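Local coordinates for class II aldolase/adducin N-terminal domain-containing protein (Thermoplasma acidophilum, PDB 3M4R) that is of uncertain function but binds a zinc ion through its class II aldolase/adducin-type domain and is probably part of an oxidoreductase, at residues L123-V128 / L191-T196; N6-T11 / E199-H204. One frame throughout, in Å; residues are numbered along the deposited sequence.

Contact 1 (L123-V128 / L191-T196)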
# COMPACT_ATOMS: atom_id res chain seq x y z
N LEU A 123 -3.97 6.58 -4.41
CA LEU A 123 -2.98 6.38 -5.48
C LEU A 123 -3.67 5.69 -6.65
O LEU A 123 -4.29 4.61 -6.47
CB LEU A 123 -1.83 5.53 -4.96
CG LEU A 123 -0.86 6.26 -4.03
CD1 LEU A 123 0.13 5.25 -3.38
CD2 LEU A 123 -0.15 7.33 -4.81
N PRO A 124 -3.60 6.30 -7.85
CA PRO A 124 -4.44 5.84 -8.94
C PRO A 124 -3.77 4.76 -9.77
O PRO A 124 -3.57 4.96 -11.01
CB PRO A 124 -4.61 7.11 -9.78
CG PRO A 124 -3.33 7.80 -9.64
CD PRO A 124 -2.97 7.59 -8.17
N TYR A 125 -3.38 3.69 -9.10
CA TYR A 125 -2.91 2.49 -9.73
C TYR A 125 -3.73 1.33 -9.17
O TYR A 125 -4.20 1.35 -8.01
CB TYR A 125 -1.42 2.27 -9.43
CG TYR A 125 -0.41 2.75 -10.49
CD1 TYR A 125 -0.31 2.12 -11.72
CD2 TYR A 125 0.49 3.79 -10.21
CE1 TYR A 125 0.61 2.54 -12.71
CE2 TYR A 125 1.45 4.21 -11.16
CZ TYR A 125 1.50 3.58 -12.43
OH TYR A 125 2.43 3.96 -13.41
N LYS A 126 -3.95 0.32 -10.00
CA LYS A 126 -4.77 -0.81 -9.60
C LYS A 126 -4.23 -1.49 -8.34
O LYS A 126 -5.00 -1.79 -7.41
CB LYS A 126 -4.92 -1.80 -10.76
CG LYS A 126 -5.89 -2.91 -10.55
CD LYS A 126 -6.08 -3.71 -11.82
CE LYS A 126 -6.91 -4.97 -11.55
NZ LYS A 126 -8.38 -4.67 -11.38
N PHE A 127 -2.93 -1.77 -8.31
CA PHE A 127 -2.30 -2.45 -7.16
C PHE A 127 -1.41 -1.47 -6.42
O PHE A 127 -0.67 -0.71 -7.03
CB PHE A 127 -1.42 -3.66 -7.62
CG PHE A 127 -2.20 -4.83 -8.12
CD1 PHE A 127 -2.71 -4.83 -9.44
CD2 PHE A 127 -2.45 -5.92 -7.30
CE1 PHE A 127 -3.44 -5.90 -9.91
CE2 PHE A 127 -3.21 -7.01 -7.78
CZ PHE A 127 -3.69 -6.99 -9.08
N VAL A 128 -1.45 -1.50 -5.09
CA VAL A 128 -0.60 -0.69 -4.24
C VAL A 128 -0.08 -1.60 -3.13
O VAL A 128 -0.83 -2.41 -2.55
CB VAL A 128 -1.40 0.47 -3.61
CG1 VAL A 128 -0.52 1.27 -2.65
CG2 VAL A 128 -2.02 1.38 -4.69
N LEU A 191 5.92 3.00 -0.35
CA LEU A 191 4.82 2.68 -1.21
C LEU A 191 5.29 2.42 -2.63
O LEU A 191 6.03 3.22 -3.22
CB LEU A 191 3.84 3.82 -1.25
CG LEU A 191 3.05 4.06 0.04
CD1 LEU A 191 2.63 5.52 0.03
CD2 LEU A 191 1.82 3.09 0.11
N THR A 192 4.85 1.29 -3.17
CA THR A 192 4.93 1.02 -4.61
C THR A 192 3.57 0.64 -5.17
O THR A 192 2.63 0.33 -4.44
CB THR A 192 6.01 0.01 -4.93
OG1 THR A 192 5.74 -1.26 -4.31
CG2 THR A 192 7.41 0.57 -4.53
N PHE A 193 3.49 0.63 -6.50
CA PHE A 193 2.23 0.50 -7.17
C PHE A 193 2.43 0.14 -8.65
O PHE A 193 3.53 0.27 -9.21
CB PHE A 193 1.49 1.83 -7.07
CG PHE A 193 2.42 3.01 -6.96
CD1 PHE A 193 3.14 3.44 -8.05
CD2 PHE A 193 2.60 3.64 -5.75
CE1 PHE A 193 4.07 4.54 -7.94
CE2 PHE A 193 3.49 4.69 -5.61
CZ PHE A 193 4.24 5.15 -6.72
N GLY A 194 1.35 -0.29 -9.29
CA GLY A 194 1.41 -0.60 -10.72
C GLY A 194 0.11 -1.17 -11.21
O GLY A 194 -0.86 -1.30 -10.44
N ASP A 195 0.08 -1.50 -12.48
CA ASP A 195 -1.11 -1.98 -13.16
C ASP A 195 -1.41 -3.43 -12.80
O ASP A 195 -2.55 -3.90 -12.94
CB ASP A 195 -0.93 -1.86 -14.68
CG ASP A 195 -0.95 -0.42 -15.16
OD1 ASP A 195 -1.48 0.47 -14.47
OD2 ASP A 195 -0.44 -0.18 -16.26
N THR A 196 -0.37 -4.14 -12.39
CA THR A 196 -0.44 -5.54 -12.05
C THR A 196 0.28 -5.73 -10.73
O THR A 196 1.04 -4.83 -10.26
CB THR A 196 0.22 -6.42 -13.15
OG1 THR A 196 1.65 -6.28 -13.08
CG2 THR A 196 -0.32 -6.04 -14.55
O HOH W 1 -3.43 0.70 -12.72
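Phe127 and Gly194 form an antiparallel hydrogen-bonded pair: Phe127 N reaches Gly194 O at 3.0 Å, while Gly194 N returns a bond to Phe127 O at 3.1 Å. Beyond it, Val128 and Phe193 make a non-hydrogen-bonded pair, where Val128 CA meets Thr192 O in a CA-H...O contact.

The aromatic contacts begin with Tyr125 and Phe193, whose ring planes are within 9° of parallel; their centroids are 5.5 Å apart, however, so the rings share little area, and Tyr125 CD2 comes to 3.4 Å from Phe193 CD1. Leu123 CD1 meets Phe193 CD2 (3.8 Å), the leucine chain crossing at about a right angle. On the opposite side of the sheet, the Phe127 CG stands anti to the carbonyl carbon (chi1 -71°), which sets one ring face against the backbone of Thr196, with CD1 3.4 Å from Thr196 C.

Polar contacts lie at the outer end. Lys126 N, not bonded to Gly194 O, finds its partner in a water (2.8 Å) that donates to Asp195 OD1 (2.6 Å), and the same OD1 approaches the Tyr125 ring edge in its plane. Lys126 NZ turns away to Asp16 and Lys44 O.

The pairing joins strands 127-131 and 189-194, central neighbours in the mixed sheet of the class II aldolase/adducin domain, which carry or closely adjoin the zinc ligands His130, His132 and His188.

Contact 2 (N6-T11 / E199-H204)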
# COMPACT_ATOMS: atom_id res chain seq x y z
N ASN A 6 13.99 -11.36 -5.58
CA ASN A 6 12.67 -11.14 -6.19
C ASN A 6 11.98 -12.48 -6.50
O ASN A 6 12.36 -13.18 -7.46
CB ASN A 6 12.86 -10.33 -7.47
CG ASN A 6 11.54 -9.89 -8.08
OD1 ASN A 6 10.69 -10.72 -8.41
ND2 ASN A 6 11.39 -8.59 -8.27
N ARG A 7 10.97 -12.82 -5.72
CA ARG A 7 10.40 -14.17 -5.72
C ARG A 7 9.09 -14.35 -6.54
O ARG A 7 8.38 -15.34 -6.33
CB ARG A 7 10.16 -14.62 -4.27
CG ARG A 7 11.31 -14.31 -3.31
CD ARG A 7 11.06 -14.87 -1.89
NE ARG A 7 11.66 -14.04 -0.82
CZ ARG A 7 11.72 -14.36 0.48
NH1 ARG A 7 12.28 -13.52 1.35
NH2 ARG A 7 11.22 -15.51 0.93
N TRP A 8 8.78 -13.43 -7.46
CA TRP A 8 7.48 -13.47 -8.16
C TRP A 8 7.52 -14.54 -9.24
O TRP A 8 8.31 -14.41 -10.17
CB TRP A 8 7.12 -12.10 -8.77
CG TRP A 8 5.68 -11.99 -9.25
CD1 TRP A 8 5.17 -12.50 -10.40
CD2 TRP A 8 4.59 -11.31 -8.60
NE1 TRP A 8 3.84 -12.20 -10.51
CE2 TRP A 8 3.45 -11.47 -9.42
CE3 TRP A 8 4.46 -10.60 -7.40
CZ2 TRP A 8 2.21 -10.95 -9.09
CZ3 TRP A 8 3.20 -10.07 -7.07
CH2 TRP A 8 2.10 -10.26 -7.91
N ALA A 9 6.70 -15.58 -9.12
CA ALA A 9 6.77 -16.75 -10.03
C ALA A 9 5.55 -16.90 -10.95
O ALA A 9 5.69 -17.27 -12.11
CB ALA A 9 7.01 -18.05 -9.22
N GLU A 10 4.35 -16.59 -10.47
CA GLU A 10 3.14 -16.82 -11.26
C GLU A 10 2.99 -15.88 -12.46
O GLU A 10 3.71 -14.90 -12.62
CB GLU A 10 1.91 -16.72 -10.37
CG GLU A 10 1.88 -17.74 -9.25
CD GLU A 10 1.93 -19.15 -9.76
OE1 GLU A 10 1.18 -19.48 -10.73
OE2 GLU A 10 2.72 -19.93 -9.20
N THR A 11 2.07 -16.23 -13.34
CA THR A 11 1.63 -15.29 -14.37
C THR A 11 0.11 -15.25 -14.47
O THR A 11 -0.46 -14.19 -14.71
CB THR A 11 2.30 -15.57 -15.75
OG1 THR A 11 2.17 -16.96 -16.09
CG2 THR A 11 3.80 -15.20 -15.72
N GLU A 199 4.18 -5.81 -11.17
CA GLU A 199 4.77 -4.47 -11.35
C GLU A 199 4.99 -3.80 -10.01
O GLU A 199 6.06 -3.25 -9.76
CB GLU A 199 3.87 -3.57 -12.21
CG GLU A 199 4.26 -3.43 -13.66
CD GLU A 199 3.22 -2.65 -14.45
OE1 GLU A 199 2.41 -1.87 -13.84
OE2 GLU A 199 3.20 -2.83 -15.66
N ALA A 200 3.96 -3.79 -9.16
CA ALA A 200 4.08 -3.18 -7.83
C ALA A 200 5.14 -3.90 -6.98
O ALA A 200 5.93 -3.25 -6.29
CB ALA A 200 2.70 -3.19 -7.09
N TYR A 201 5.12 -5.22 -7.05
CA TYR A 201 6.08 -6.06 -6.32
C TYR A 201 7.50 -5.83 -6.79
O TYR A 201 8.40 -5.60 -6.01
CB TYR A 201 5.79 -7.55 -6.52
CG TYR A 201 6.79 -8.44 -5.80
CD1 TYR A 201 6.74 -8.58 -4.42
CD2 TYR A 201 7.79 -9.13 -6.49
CE1 TYR A 201 7.65 -9.37 -3.73
CE2 TYR A 201 8.73 -9.95 -5.80
CZ TYR A 201 8.63 -10.06 -4.42
OH TYR A 201 9.51 -10.83 -3.69
N ASP A 202 7.73 -5.96 -8.09
CA ASP A 202 9.10 -5.81 -8.59
C ASP A 202 9.66 -4.44 -8.18
O ASP A 202 10.85 -4.31 -7.83
CB ASP A 202 9.17 -5.97 -10.12
CG ASP A 202 8.95 -7.43 -10.60
OD1 ASP A 202 9.02 -8.40 -9.79
OD2 ASP A 202 8.76 -7.60 -11.84
N ARG A 203 8.82 -3.40 -8.24
CA ARG A 203 9.25 -2.06 -7.86
C ARG A 203 9.60 -2.02 -6.39
O ARG A 203 10.56 -1.34 -6.00
CB ARG A 203 8.18 -1.00 -8.12
CG ARG A 203 8.01 -0.66 -9.58
CD ARG A 203 6.76 0.14 -9.93
NE ARG A 203 6.86 0.54 -11.34
CZ ARG A 203 5.85 0.87 -12.14
NH1 ARG A 203 4.63 0.89 -11.70
NH2 ARG A 203 6.09 1.19 -13.40
N HIS A 204 8.84 -2.75 -5.57
CA HIS A 204 9.13 -2.78 -4.15
C HIS A 204 10.51 -3.40 -3.86
O HIS A 204 11.31 -2.86 -3.09
CB HIS A 204 8.05 -3.55 -3.40
CG HIS A 204 7.70 -2.96 -2.08
ND1 HIS A 204 6.70 -2.02 -1.93
CD2 HIS A 204 8.21 -3.17 -0.84
CE1 HIS A 204 6.65 -1.63 -0.66
NE2 HIS A 204 7.53 -2.34 0.03
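Between Asn6-Thr11, an irregular segment, and the helical turns of Glu199-His204 the backbones stay well apart, the nearest CA atoms being those of Asn6 and Asp202 at 6.8 Å. Side chains therefore span the gap, Tyr201 foremost. Its CG lies anti to the backbone N (chi1 179°), which carries the ring out from the helix until OH accepts the backbone N-H of Arg7 at 3.2 Å, nearly straight at 172°. Asn6 OD1 sits at the ring edge, 3.4 Å from Tyr201 CE2, with the amide plane almost perpendicular to the ring. ND2 of the same amide donates to Asp202 OD1 (2.8 Å), meeting the carboxylate from above its plane; Asp202 OD2 pairs with Lys198.

Here the segment preceding helix 16-28 packs on helix 197-215 of the class II aldolase/adducin domain. Trp8 presses CE3 to within 3.4 Å of Tyr201 CB, the two rings inclined obliquely at 41°, while Tyr22 meets the indole edge-to-face. Leu26 and Ile27 also touch the Tyr201 side chain, and Met129 reaches it from strand 127-131. Were Tyr201 replaced by alanine, the N-H of Arg7 would probably lose its acceptor and a gap would open beside Trp8 and Leu26.

In the fold
From the N terminus, the chain first lays residues 6-11 down, then runs through helix 16-28, the sheet and the zinc-binding region before helix 197-215 brings residues 199-204 back to close, through contact 2, a loop of 187 intervening residues. Contact 1 closes a second loop, its ends separated by 62 residues: the smaller loop lies wholly inside the larger and the two do not cross. Contact 1 unites two central strands of the sheet; contact 2 fastens the N-terminal arm to helix 197-215, which packs on that sheet. The two are linked directly, since Thr192 OG1 probably hydrogen-bonds His204 ND1 and Phe193 O probably accepts from Arg203 NH1, coupling strand 189-194 to the next helix.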